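Local coordinates for protein glycosaminoglycan xylosylkinase (Hydra vulgaris, PDB 5XOM) that probably phosphorylates xylose in the linkage region of glycosaminoglycan chains, as a sugar kinase of the Fam20 family, at residues 139-144 and 267-272; 143-148 and 337-342; 305-310 and 368-373; 319-324 and 373-378; 377-382 and 386-391. All coordinates share one frame; numbering follows the deposited sequence.

Contact 1 of 5, residues 139-144 and 267-272; sequences FHLDRL and SIFDFL
Two buried helices of the kinase-like core meet here, helix 132-144 and helix 259-273, through L141 and D142 on one and F269 and L272 on the other. They cross obliquely, their N-to-C directions 133° apart, and their short segments stay 11.2 Å apart at the closest axis approach, so long side chains have to bridge the gap. F269 does most of this. Its CG lies anti to the backbone N (chi1 171°), which carries the ring out to the other helix, where CE1 comes within 4.0 Å of L141 CD2. The two side chains run past one another, pointing opposite ways, with the methyl placed obliquely to the ring. The same CE1 is also 3.9 Å from the backbone N of D142 and touches the CB of that residue. Beside the ring, L141 CD2 reaches L272 CB at 4.4 Å, a looser contact of two leucines suited to filling an apolar interior. D142 contributes only its base; its acid end turns to other partners. OD2 is hydrogen-bonded to the backbone N of R149 and to ND1 of H294, whose ring stacks with F269, and these bonds satisfy a buried carboxylate. The two helices probably correspond to the C and E helices of protein kinases, and their packing is consistent with the helical core of that fold.

Contact 2 of 5, residues 143-148 and 337-342; sequences RLLGFY and NSLSVL
L144, in the last turn of helix 132-144, points at L342 and L339 of helix 339-347, far along the chain. Its CG is anti to the backbone N (chi1 175°), which swings CG out toward helix 339-347, where the two methyls take different partners: CD2 lies 3.6 Å from L339 CD1, while CD1 rests 4.1 Å from L342 CB, the side chains of L144 and L342 crossing at about a right angle. Cut back to an alanine here, the position would probably leave L339 CD1 and L342 CB without the L144 methyls they touch and open a gap between the two helices. L145 follows, and its CD2 meets L339 CD1 at 3.7 Å, so L339 CD1 touches a methyl of both L144 and L145. Branched, flexible leucines suit such interlocking. At G146 the helix ends in a Schellman motif: phi is positive (79°), a setting easiest for a residue without CB, and G146 N bonds back to R143 O at 3.0 Å. On the other side S338 occupies the N-cap position of helix 339-347, and its hydroxyl is hydrogen-bonded to D365. The contact thus lies where the end of helix 132-144 meets the start of helix 339-347, with L339 also resting on helix 358-382 and L145 on L272 of helix 259-273.

Contact 3 of 5, residues 305-310 and 368-373; sequences FVDEKS and LLLVQD
L370 presses its CD1 methyl against D307, whose OD1 lies 3.4 Å away, and crosses that side chain at about a right angle. The contact belongs to the surface of the kinase-like domain, where the loop leading to helix 313-318 runs beside the long helix 358-382. D307 has its CG beside the backbone N (chi1 -44°), turned to the helix, and its acid end is taken up by two arginines about one turn before L370 in the helix: OD2 forms a salt bridge with R367 NE, and OD1 one with R366 NE. An aspartate fits here because its short chain lets the carboxylate stay over the helix while CB, 3.9 Å from L370 CD1, adds an apolar touch. CD1 is shared by D307 and F271 of helix 259-273, leaving CD2 to meet K309, a lysine whose chain is extended beyond CG and lies across the leucine. CE of K309 stands 4.2 Å from L370 CD2.

Contact 4 of 5, residues 319-324 and 373-378; sequences CRLRSS and DAVEKC
C319 and C378 are joined by a disulfide, SG to SG at 2.1 Å, which ties the segment entering the small parallel sheet (strands 321-322 and 388-389) to the long helix 358-382 of the kinase-like domain. The two ends match: in both cysteines SG is anti to the carbonyl carbon, with chi1 of -79° in C319 and -82° in C378. The bridge itself has a left-handed twist, its C-S-S-C torsion being -78°, close to the perpendicular setting that such bonds prefer. C319 has left helix 313-318 with positive phi, and its CB points toward helix 358-382. Two residues on, L321 takes its CG anti to the backbone N, bringing its CD2 methyl to V375, one helical turn before C378. A beta-branched valine presents a rigid pair of methyls there, and the two side chains cross at about a right angle. The polar R322 next along instead forms salt bridges with D262, D265 and D391. L321 CD2 touches both valine methyls, CG2 at 3.8 Å and CG1 at 4.1 Å.

Contact 5 of 5, residues 377-382 and 386-391; sequences KCFKEK and NVIIED
This is a local apolar contact near the C-terminal end of the chain, where residues 377-382 of helix 358-382 are met by the segment that turns back from it, with V387 and I388 packed on F379. V387 is the central piece, and its two methyls face different partners. CG1, anti to the backbone N (chi1 164°), comes at the edge of the F379 ring, near its plane, 3.4 Å from CE2. CG2 turns to the helix instead, lying 3.9 Å from C378 CB and 3.7 Å from C378 O. I388 approaches the same ring edge, its CD1 3.5 Å from F379 CZ. A flat ring gives a broad edge that two beta-branched residues in a row can share. Shortening F379 to an alanine is likely to strip V387 CG1 and I388 CD1 of the ring edge and Y326 of its aromatic partner. K382 closes the other side: its chain bends at chi3 (8°), CE passes 4.0 Å from V387 CG2, and NZ makes a weak hydrogen bond to C319 O. The lysine thus gives methylenes to the valine and a weak hydrogen bond to the carbonyl. The ring of F379 also stacks edge-to-face with Y326 of helix 323-334, strand 388-389 pairs with strand 321-322, and I388 touches S323 and Y326 as well as F379, so the returning segment bridges helix 358-382 and helix 323-334.

How the contacts relate
Contacts 1 and 2 share helix 132-144, about 8 Å apart between centres, contact 1 deep inside and contact 2 at that helix's end. Contact 1 closes before contacts 3 to 5 open; contact 2 alternates with contacts 3 and 4. Contacts 3 to 5 follow one another along helix 358-382, moving outward from about 18 to 27 Å from the chain centre. Contacts 4 and 5, centres about 5 Å apart, meet the same two-stranded parallel sheet. F271 and L272 pack helix 259-273 against helix 358-382, linking contact 1 to contact 3; I268 links it to contact 4, and L339 joins contact 2 to contact 3 through L368. The long helix thus joins the kinase-like core to the disulfide-bonded C-terminal end.

Contact 1 of 5, residues 139-144 and 267-272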
# COMPACT_ATOMS: atom_id res chain seq x y z
N PHE A 139 -7.65 3.69 17.32
CA PHE A 139 -6.70 3.37 16.27
C PHE A 139 -7.35 3.42 14.89
O PHE A 139 -6.80 4.03 13.96
CB PHE A 139 -6.06 2.01 16.54
CG PHE A 139 -5.53 1.35 15.31
CD1 PHE A 139 -4.43 1.87 14.63
CD2 PHE A 139 -6.12 0.19 14.83
CE1 PHE A 139 -3.95 1.25 13.49
CE2 PHE A 139 -5.64 -0.43 13.69
CZ PHE A 139 -4.56 0.10 13.02
N HIS A 140 -8.53 2.83 14.74
CA HIS A 140 -9.17 2.87 13.43
C HIS A 140 -9.65 4.26 13.07
O HIS A 140 -9.64 4.64 11.89
CB HIS A 140 -10.32 1.87 13.36
CG HIS A 140 -9.85 0.45 13.33
ND1 HIS A 140 -9.27 -0.10 12.21
CD2 HIS A 140 -9.85 -0.51 14.28
CE1 HIS A 140 -8.94 -1.35 12.47
NE2 HIS A 140 -9.28 -1.62 13.72
N LEU A 141 -10.06 5.06 14.06
CA LEU A 141 -10.46 6.42 13.73
C LEU A 141 -9.25 7.25 13.32
O LEU A 141 -9.37 8.15 12.48
CB LEU A 141 -11.19 7.06 14.90
CG LEU A 141 -11.47 8.55 14.70
CD1 LEU A 141 -12.67 8.69 13.78
CD2 LEU A 141 -11.72 9.28 16.02
N ASP A 142 -8.08 6.93 13.87
CA ASP A 142 -6.85 7.63 13.51
C ASP A 142 -6.51 7.41 12.03
O ASP A 142 -6.10 8.34 11.34
CB ASP A 142 -5.71 7.16 14.41
CG ASP A 142 -4.34 7.56 13.90
OD1 ASP A 142 -3.75 6.80 13.10
OD2 ASP A 142 -3.84 8.62 14.30
N ARG A 143 -6.74 6.19 11.53
CA ARG A 143 -6.55 5.93 10.10
C ARG A 143 -7.68 6.55 9.28
O ARG A 143 -7.42 7.14 8.22
CB ARG A 143 -6.47 4.43 9.86
CG ARG A 143 -5.40 3.75 10.69
CD ARG A 143 -5.20 2.31 10.28
NE ARG A 143 -4.61 2.22 8.94
CZ ARG A 143 -5.21 1.67 7.90
NH1 ARG A 143 -6.42 1.14 8.04
NH2 ARG A 143 -4.61 1.63 6.72
N LEU A 144 -8.92 6.44 9.76
CA LEU A 144 -10.06 6.97 9.01
C LEU A 144 -9.94 8.48 8.80
O LEU A 144 -10.26 8.99 7.72
CB LEU A 144 -11.37 6.64 9.75
CG LEU A 144 -12.66 7.22 9.18
CD1 LEU A 144 -12.86 6.73 7.75
CD2 LEU A 144 -13.85 6.85 10.06
N SER A 267 -5.80 17.56 19.59
CA SER A 267 -6.91 18.01 20.42
C SER A 267 -8.25 17.73 19.74
O SER A 267 -9.23 17.42 20.41
CB SER A 267 -6.78 19.49 20.74
OG SER A 267 -7.14 20.30 19.64
N ILE A 268 -8.29 17.82 18.41
CA ILE A 268 -9.49 17.44 17.67
C ILE A 268 -9.74 15.95 17.79
O ILE A 268 -10.87 15.50 18.04
CB ILE A 268 -9.36 17.87 16.20
CG1 ILE A 268 -9.45 19.40 16.08
CG2 ILE A 268 -10.42 17.19 15.33
CD1 ILE A 268 -9.03 19.92 14.72
N PHE A 269 -8.68 15.15 17.62
CA PHE A 269 -8.81 13.70 17.74
C PHE A 269 -9.23 13.31 19.16
O PHE A 269 -10.13 12.48 19.34
CB PHE A 269 -7.49 13.05 17.35
CG PHE A 269 -7.40 11.57 17.62
CD1 PHE A 269 -7.96 10.65 16.74
CD2 PHE A 269 -6.70 11.09 18.72
CE1 PHE A 269 -7.86 9.29 16.96
CE2 PHE A 269 -6.59 9.71 18.95
CZ PHE A 269 -7.18 8.81 18.06
N ASP A 270 -8.62 13.92 20.17
CA ASP A 270 -8.98 13.62 21.55
C ASP A 270 -10.39 14.07 21.88
O ASP A 270 -11.08 13.42 22.68
CB ASP A 270 -7.97 14.26 22.51
CG ASP A 270 -6.69 13.45 22.63
OD1 ASP A 270 -6.72 12.22 22.37
OD2 ASP A 270 -5.64 14.03 22.98
N PHE A 271 -10.83 15.18 21.29
CA PHE A 271 -12.18 15.67 21.53
C PHE A 271 -13.22 14.71 20.96
O PHE A 271 -14.26 14.47 21.59
CB PHE A 271 -12.36 17.06 20.94
CG PHE A 271 -13.79 17.54 20.92
CD1 PHE A 271 -14.45 17.87 22.10
CD2 PHE A 271 -14.48 17.62 19.73
CE1 PHE A 271 -15.78 18.30 22.07
CE2 PHE A 271 -15.81 18.04 19.70
CZ PHE A 271 -16.45 18.38 20.87
N LEU A 272 -12.97 14.15 19.77
CA LEU A 272 -13.94 13.23 19.18
C LEU A 272 -14.09 11.95 20.01
O LEU A 272 -15.20 11.42 20.13
CB LEU A 272 -13.58 12.87 17.74
CG LEU A 272 -13.42 14.03 16.76
CD1 LEU A 272 -12.56 13.60 15.57
CD2 LEU A 272 -14.80 14.54 16.33

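Contact 2 of 5, residues 143-148 and 337-342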
# COMPACT_ATOMS: atom_id res chain seq x y z
N ARG A 143 -6.74 6.19 11.53
CA ARG A 143 -6.55 5.93 10.10
C ARG A 143 -7.68 6.55 9.28
O ARG A 143 -7.42 7.14 8.22
CB ARG A 143 -6.47 4.43 9.86
CG ARG A 143 -5.40 3.75 10.69
CD ARG A 143 -5.20 2.31 10.28
NE ARG A 143 -4.61 2.22 8.94
CZ ARG A 143 -5.21 1.67 7.90
NH1 ARG A 143 -6.42 1.14 8.04
NH2 ARG A 143 -4.61 1.63 6.72
N LEU A 144 -8.92 6.44 9.76
CA LEU A 144 -10.06 6.97 9.01
C LEU A 144 -9.94 8.48 8.80
O LEU A 144 -10.26 8.99 7.72
CB LEU A 144 -11.37 6.64 9.75
CG LEU A 144 -12.66 7.22 9.18
CD1 LEU A 144 -12.86 6.73 7.75
CD2 LEU A 144 -13.85 6.85 10.06
N LEU A 145 -9.47 9.21 9.81
CA LEU A 145 -9.31 10.65 9.67
C LEU A 145 -8.01 11.05 8.98
O LEU A 145 -7.79 12.25 8.77
CB LEU A 145 -9.37 11.33 11.04
CG LEU A 145 -10.65 11.21 11.86
CD1 LEU A 145 -10.42 11.73 13.27
CD2 LEU A 145 -11.80 11.94 11.17
N GLY A 146 -7.17 10.09 8.60
CA GLY A 146 -5.95 10.40 7.88
C GLY A 146 -4.81 10.92 8.73
O GLY A 146 -3.86 11.48 8.18
N PHE A 147 -4.88 10.76 10.05
CA PHE A 147 -3.77 11.18 10.90
C PHE A 147 -2.61 10.19 10.81
O PHE A 147 -1.45 10.59 10.71
CB PHE A 147 -4.23 11.34 12.35
CG PHE A 147 -5.09 12.55 12.59
CD1 PHE A 147 -4.73 13.79 12.10
CD2 PHE A 147 -6.28 12.44 13.30
CE1 PHE A 147 -5.52 14.91 12.32
CE2 PHE A 147 -7.07 13.55 13.52
CZ PHE A 147 -6.69 14.79 13.03
N TYR A 148 -2.91 8.88 10.87
CA TYR A 148 -1.91 7.81 10.77
C TYR A 148 -0.81 7.94 11.83
O TYR A 148 0.36 7.68 11.57
CB TYR A 148 -1.31 7.74 9.36
CG TYR A 148 -2.35 7.42 8.29
CD1 TYR A 148 -2.92 6.15 8.20
CD2 TYR A 148 -2.77 8.38 7.38
CE1 TYR A 148 -3.87 5.85 7.25
CE2 TYR A 148 -3.73 8.09 6.41
CZ TYR A 148 -4.28 6.83 6.35
OH TYR A 148 -5.23 6.54 5.40
N ASN A 337 -21.98 8.98 3.75
CA ASN A 337 -21.91 8.14 4.93
C ASN A 337 -21.22 8.91 6.05
O ASN A 337 -20.13 9.44 5.86
CB ASN A 337 -21.16 6.85 4.64
CG ASN A 337 -21.93 5.91 3.73
OD1 ASN A 337 -21.42 5.48 2.70
ND2 ASN A 337 -23.16 5.60 4.11
N SER A 338 -21.87 8.96 7.21
CA SER A 338 -21.32 9.71 8.33
C SER A 338 -20.01 9.08 8.81
O SER A 338 -19.66 7.95 8.46
CB SER A 338 -22.32 9.78 9.48
OG SER A 338 -22.38 8.54 10.16
N LEU A 339 -19.28 9.86 9.60
CA LEU A 339 -18.02 9.38 10.17
C LEU A 339 -18.22 8.09 10.95
O LEU A 339 -17.39 7.17 10.88
CB LEU A 339 -17.43 10.47 11.06
CG LEU A 339 -16.03 10.24 11.62
CD1 LEU A 339 -15.04 10.20 10.47
CD2 LEU A 339 -15.69 11.35 12.59
N SER A 340 -19.32 7.98 11.69
CA SER A 340 -19.52 6.80 12.52
C SER A 340 -19.91 5.59 11.69
O SER A 340 -19.55 4.46 12.03
CB SER A 340 -20.59 7.08 13.58
OG SER A 340 -21.89 7.11 13.03
N VAL A 341 -20.64 5.80 10.59
CA VAL A 341 -20.96 4.68 9.71
C VAL A 341 -19.69 4.12 9.09
O VAL A 341 -19.47 2.90 9.07
CB VAL A 341 -21.98 5.11 8.65
CG1 VAL A 341 -22.02 4.09 7.51
CG2 VAL A 341 -23.36 5.28 9.28
N LEU A 342 -18.80 5.00 8.60
CA LEU A 342 -17.55 4.53 8.02
C LEU A 342 -16.65 3.91 9.09
O LEU A 342 -15.94 2.93 8.81
CB LEU A 342 -16.83 5.69 7.33
CG LEU A 342 -17.54 6.29 6.11
CD1 LEU A 342 -16.70 7.39 5.49
CD2 LEU A 342 -17.83 5.20 5.09

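Contact 3 of 5, residues 305-310 and 368-373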
# COMPACT_ATOMS: atom_id res chain seq x y z
N PHE A 305 -22.79 10.77 26.07
CA PHE A 305 -23.77 11.85 26.14
C PHE A 305 -23.14 13.20 26.45
O PHE A 305 -23.84 14.22 26.37
CB PHE A 305 -24.86 11.53 27.18
CG PHE A 305 -25.45 10.16 27.02
CD1 PHE A 305 -26.09 9.80 25.85
CD2 PHE A 305 -25.42 9.25 28.07
CE1 PHE A 305 -26.64 8.52 25.70
CE2 PHE A 305 -25.98 7.98 27.94
CZ PHE A 305 -26.59 7.62 26.74
N VAL A 306 -21.86 13.24 26.81
CA VAL A 306 -21.19 14.46 27.23
C VAL A 306 -20.06 14.74 26.24
O VAL A 306 -19.29 13.84 25.89
CB VAL A 306 -20.64 14.34 28.66
CG1 VAL A 306 -19.85 15.59 29.05
CG2 VAL A 306 -21.78 14.08 29.65
N ASP A 307 -19.97 15.99 25.81
CA ASP A 307 -18.89 16.46 24.95
C ASP A 307 -18.10 17.50 25.74
O ASP A 307 -18.62 18.58 26.03
CB ASP A 307 -19.44 17.04 23.65
CG ASP A 307 -20.55 16.16 23.05
OD1 ASP A 307 -21.57 16.71 22.57
OD2 ASP A 307 -20.40 14.92 23.07
N GLU A 308 -16.84 17.18 26.08
CA GLU A 308 -16.03 18.08 26.90
C GLU A 308 -15.27 19.00 25.95
O GLU A 308 -14.17 18.69 25.47
CB GLU A 308 -15.09 17.30 27.82
CG GLU A 308 -15.78 16.38 28.82
CD GLU A 308 -16.13 17.08 30.13
OE1 GLU A 308 -16.64 16.42 31.04
OE2 GLU A 308 -15.86 18.28 30.26
N LYS A 309 -15.86 20.17 25.70
CA LYS A 309 -15.28 21.12 24.75
C LYS A 309 -13.94 21.67 25.22
O LYS A 309 -13.17 22.16 24.39
CB LYS A 309 -16.27 22.26 24.49
CG LYS A 309 -17.47 21.84 23.66
CD LYS A 309 -18.41 23.01 23.43
CE LYS A 309 -19.61 22.60 22.59
NZ LYS A 309 -20.61 23.70 22.42
N SER A 310 -13.64 21.60 26.52
CA SER A 310 -12.33 22.04 26.99
C SER A 310 -11.19 21.27 26.33
O SER A 310 -10.07 21.79 26.28
CB SER A 310 -12.24 21.90 28.51
OG SER A 310 -12.38 20.55 28.91
N LEU A 368 -18.13 15.85 15.64
CA LEU A 368 -17.54 16.35 14.40
C LEU A 368 -18.18 17.68 14.00
O LEU A 368 -17.48 18.62 13.60
CB LEU A 368 -17.68 15.31 13.29
CG LEU A 368 -17.23 15.70 11.88
CD1 LEU A 368 -15.79 16.19 11.89
CD2 LEU A 368 -17.38 14.52 10.94
N LEU A 369 -19.51 17.79 14.15
CA LEU A 369 -20.16 19.07 13.88
C LEU A 369 -19.71 20.14 14.86
O LEU A 369 -19.58 21.32 14.49
CB LEU A 369 -21.68 18.92 13.92
CG LEU A 369 -22.30 18.06 12.82
CD1 LEU A 369 -23.82 18.05 12.97
CD2 LEU A 369 -21.88 18.57 11.45
N LEU A 370 -19.51 19.78 16.13
CA LEU A 370 -19.02 20.75 17.09
C LEU A 370 -17.61 21.22 16.74
O LEU A 370 -17.26 22.38 17.02
CB LEU A 370 -19.06 20.16 18.50
CG LEU A 370 -20.43 19.73 19.05
CD1 LEU A 370 -20.27 18.99 20.37
CD2 LEU A 370 -21.36 20.95 19.19
N VAL A 371 -16.79 20.35 16.14
CA VAL A 371 -15.48 20.77 15.66
C VAL A 371 -15.62 21.78 14.53
O VAL A 371 -14.96 22.82 14.52
CB VAL A 371 -14.66 19.54 15.21
CG1 VAL A 371 -13.43 19.97 14.43
CG2 VAL A 371 -14.25 18.72 16.40
N GLN A 372 -16.50 21.48 13.57
CA GLN A 372 -16.74 22.39 12.46
C GLN A 372 -17.19 23.76 12.97
O GLN A 372 -16.74 24.79 12.47
CB GLN A 372 -17.77 21.78 11.51
CG GLN A 372 -18.13 22.64 10.31
CD GLN A 372 -19.07 21.92 9.35
OE1 GLN A 372 -18.82 21.85 8.15
NE2 GLN A 372 -20.16 21.40 9.89
N ASP A 373 -18.07 23.78 13.98
CA ASP A 373 -18.52 25.04 14.55
C ASP A 373 -17.35 25.83 15.14
O ASP A 373 -17.24 27.04 14.95
CB ASP A 373 -19.58 24.79 15.62
CG ASP A 373 -20.87 24.23 15.04
OD1 ASP A 373 -21.04 24.26 13.80
OD2 ASP A 373 -21.71 23.75 15.83

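Contact 4 of 5, residues 319-324 and 373-378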
# COMPACT_ATOMS: atom_id res chain seq x y z
N CYS A 319 -6.75 29.24 17.28
CA CYS A 319 -7.34 29.49 15.97
C CYS A 319 -6.31 29.34 14.86
O CYS A 319 -6.10 30.24 14.04
CB CYS A 319 -8.04 30.84 15.92
SG CYS A 319 -9.67 30.81 16.72
N ARG A 320 -5.60 28.22 14.89
CA ARG A 320 -4.76 27.79 13.79
C ARG A 320 -5.12 26.34 13.49
O ARG A 320 -5.42 25.56 14.40
CB ARG A 320 -3.28 27.94 14.12
CG ARG A 320 -2.90 29.37 14.52
CD ARG A 320 -1.53 29.45 15.17
NE ARG A 320 -0.48 28.93 14.30
CZ ARG A 320 0.14 29.66 13.38
NH1 ARG A 320 -0.18 30.94 13.22
NH2 ARG A 320 1.09 29.12 12.62
N LEU A 321 -5.10 25.98 12.21
CA LEU A 321 -5.50 24.63 11.82
C LEU A 321 -4.73 24.26 10.57
O LEU A 321 -4.71 25.02 9.60
CB LEU A 321 -7.01 24.53 11.57
CG LEU A 321 -7.53 23.17 11.10
CD1 LEU A 321 -7.17 22.05 12.09
CD2 LEU A 321 -9.03 23.21 10.87
N ARG A 322 -4.09 23.09 10.62
CA ARG A 322 -3.33 22.62 9.47
C ARG A 322 -4.24 22.37 8.29
O ARG A 322 -5.34 21.83 8.43
CB ARG A 322 -2.57 21.35 9.84
CG ARG A 322 -1.96 20.63 8.64
CD ARG A 322 -1.01 19.53 9.09
NE ARG A 322 0.17 20.05 9.77
CZ ARG A 322 0.54 19.69 10.99
NH1 ARG A 322 -0.17 18.79 11.68
NH2 ARG A 322 1.63 20.21 11.55
N SER A 323 -3.77 22.77 7.10
CA SER A 323 -4.61 22.75 5.91
C SER A 323 -5.09 21.34 5.58
O SER A 323 -6.27 21.15 5.28
CB SER A 323 -3.85 23.36 4.73
OG SER A 323 -4.62 23.30 3.54
N SER A 324 -4.19 20.36 5.59
CA SER A 324 -4.59 18.99 5.26
C SER A 324 -5.64 18.47 6.24
O SER A 324 -6.56 17.74 5.84
CB SER A 324 -3.38 18.05 5.23
OG SER A 324 -2.63 18.12 6.43
N ASP A 373 -18.07 23.78 13.98
CA ASP A 373 -18.52 25.04 14.55
C ASP A 373 -17.35 25.83 15.14
O ASP A 373 -17.24 27.04 14.95
CB ASP A 373 -19.58 24.79 15.62
CG ASP A 373 -20.87 24.23 15.04
OD1 ASP A 373 -21.04 24.26 13.80
OD2 ASP A 373 -21.71 23.75 15.83
N ALA A 374 -16.47 25.14 15.89
CA ALA A 374 -15.33 25.82 16.49
C ALA A 374 -14.41 26.40 15.43
O ALA A 374 -13.89 27.52 15.58
CB ALA A 374 -14.56 24.86 17.40
N VAL A 375 -14.19 25.66 14.34
CA VAL A 375 -13.34 26.15 13.26
C VAL A 375 -13.99 27.33 12.57
O VAL A 375 -13.34 28.35 12.30
CB VAL A 375 -13.02 25.00 12.28
CG1 VAL A 375 -12.42 25.55 10.99
CG2 VAL A 375 -12.10 23.98 12.92
N GLU A 376 -15.30 27.23 12.29
CA GLU A 376 -16.00 28.34 11.65
C GLU A 376 -16.00 29.58 12.54
O GLU A 376 -15.94 30.71 12.04
CB GLU A 376 -17.42 27.92 11.28
CG GLU A 376 -17.49 27.22 9.92
CD GLU A 376 -18.76 26.43 9.71
OE1 GLU A 376 -19.70 26.57 10.52
OE2 GLU A 376 -18.82 25.64 8.74
N LYS A 377 -16.08 29.39 13.86
CA LYS A 377 -15.94 30.53 14.76
C LYS A 377 -14.56 31.16 14.67
O LYS A 377 -14.42 32.39 14.75
CB LYS A 377 -16.22 30.11 16.20
CG LYS A 377 -16.06 31.26 17.19
CD LYS A 377 -16.42 30.87 18.61
CE LYS A 377 -16.60 32.11 19.48
NZ LYS A 377 -17.39 31.83 20.70
N CYS A 378 -13.52 30.33 14.51
CA CYS A 378 -12.18 30.88 14.30
C CYS A 378 -12.11 31.69 13.02
O CYS A 378 -11.48 32.75 12.98
CB CYS A 378 -11.14 29.75 14.28
SG CYS A 378 -10.60 29.17 15.91

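Contact 5 of 5, residues 377-382 and 386-391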
# COMPACT_ATOMS: atom_id res chain seq x y z
N LYS A 377 -16.08 29.39 13.86
CA LYS A 377 -15.94 30.53 14.76
C LYS A 377 -14.56 31.16 14.67
O LYS A 377 -14.42 32.39 14.75
CB LYS A 377 -16.22 30.11 16.20
CG LYS A 377 -16.06 31.26 17.19
CD LYS A 377 -16.42 30.87 18.61
CE LYS A 377 -16.60 32.11 19.48
NZ LYS A 377 -17.39 31.83 20.70
N CYS A 378 -13.52 30.33 14.51
CA CYS A 378 -12.18 30.88 14.30
C CYS A 378 -12.11 31.69 13.02
O CYS A 378 -11.48 32.75 12.98
CB CYS A 378 -11.14 29.75 14.28
SG CYS A 378 -10.60 29.17 15.91
N PHE A 379 -12.76 31.22 11.95
CA PHE A 379 -12.78 31.97 10.71
C PHE A 379 -13.45 33.32 10.88
O PHE A 379 -12.97 34.34 10.38
CB PHE A 379 -13.49 31.17 9.61
CG PHE A 379 -12.71 29.97 9.14
CD1 PHE A 379 -13.24 29.11 8.20
CD2 PHE A 379 -11.46 29.70 9.64
CE1 PHE A 379 -12.52 28.00 7.77
CE2 PHE A 379 -10.75 28.59 9.21
CZ PHE A 379 -11.28 27.75 8.28
N LYS A 380 -14.57 33.36 11.61
CA LYS A 380 -15.30 34.62 11.75
C LYS A 380 -14.47 35.67 12.46
O LYS A 380 -14.57 36.87 12.14
CB LYS A 380 -16.62 34.38 12.50
CG LYS A 380 -17.16 35.60 13.23
CD LYS A 380 -18.68 35.68 13.18
CE LYS A 380 -19.18 35.89 11.75
NZ LYS A 380 -20.63 36.26 11.70
N GLU A 381 -13.62 35.26 13.40
CA GLU A 381 -12.95 36.20 14.29
C GLU A 381 -11.49 36.41 13.95
O GLU A 381 -10.84 37.27 14.57
CB GLU A 381 -13.11 35.72 15.73
CG GLU A 381 -14.57 35.57 16.12
CD GLU A 381 -14.77 34.90 17.47
OE1 GLU A 381 -13.76 34.51 18.10
OE2 GLU A 381 -15.94 34.78 17.90
N LYS A 382 -10.95 35.68 12.97
CA LYS A 382 -9.58 35.92 12.51
C LYS A 382 -9.43 35.86 10.99
O LYS A 382 -8.33 36.13 10.50
CB LYS A 382 -8.62 34.91 13.16
CG LYS A 382 -8.33 35.21 14.63
CD LYS A 382 -7.07 34.51 15.16
CE LYS A 382 -6.26 33.82 14.06
NZ LYS A 382 -4.92 33.36 14.54
N ASN A 386 -6.05 33.34 7.72
CA ASN A 386 -5.10 33.43 8.82
C ASN A 386 -5.23 32.28 9.82
O ASN A 386 -4.41 32.16 10.74
CB ASN A 386 -5.25 34.75 9.60
CG ASN A 386 -5.20 35.96 8.70
OD1 ASN A 386 -6.08 36.82 8.75
ND2 ASN A 386 -4.20 36.02 7.83
N VAL A 387 -6.24 31.43 9.66
CA VAL A 387 -6.42 30.24 10.50
C VAL A 387 -5.89 28.99 9.81
O VAL A 387 -5.23 28.17 10.44
CB VAL A 387 -7.90 30.07 10.89
CG1 VAL A 387 -8.15 28.65 11.40
CG2 VAL A 387 -8.30 31.11 11.93
N ILE A 388 -6.17 28.83 8.52
CA ILE A 388 -5.70 27.67 7.77
C ILE A 388 -4.23 27.88 7.43
O ILE A 388 -3.89 28.80 6.68
CB ILE A 388 -6.55 27.47 6.50
CG1 ILE A 388 -8.01 27.21 6.89
CG2 ILE A 388 -5.99 26.35 5.66
CD1 ILE A 388 -8.17 26.13 7.94
N ILE A 389 -3.37 27.03 7.97
CA ILE A 389 -1.93 27.08 7.72
C ILE A 389 -1.55 25.90 6.83
O ILE A 389 -1.73 24.73 7.22
CB ILE A 389 -1.10 27.08 9.01
CG1 ILE A 389 -1.18 28.43 9.71
CG2 ILE A 389 0.35 26.76 8.71
CD1 ILE A 389 -2.24 28.54 10.74
N GLU A 390 -1.02 26.19 5.65
CA GLU A 390 -0.48 25.17 4.76
C GLU A 390 1.00 25.00 5.08
O GLU A 390 1.83 25.77 4.61
CB GLU A 390 -0.70 25.54 3.30
CG GLU A 390 -0.03 24.57 2.33
CD GLU A 390 -0.57 23.15 2.45
OE1 GLU A 390 -1.64 22.85 1.87
OE2 GLU A 390 0.07 22.33 3.15
N ASP A 391 1.32 24.02 5.92
CA ASP A 391 2.70 23.69 6.24
C ASP A 391 3.19 22.47 5.49
O ASP A 391 4.27 21.95 5.80
CB ASP A 391 2.87 23.49 7.75
CG ASP A 391 2.17 22.23 8.28
OD1 ASP A 391 1.34 21.63 7.56
OD2 ASP A 391 2.46 21.84 9.43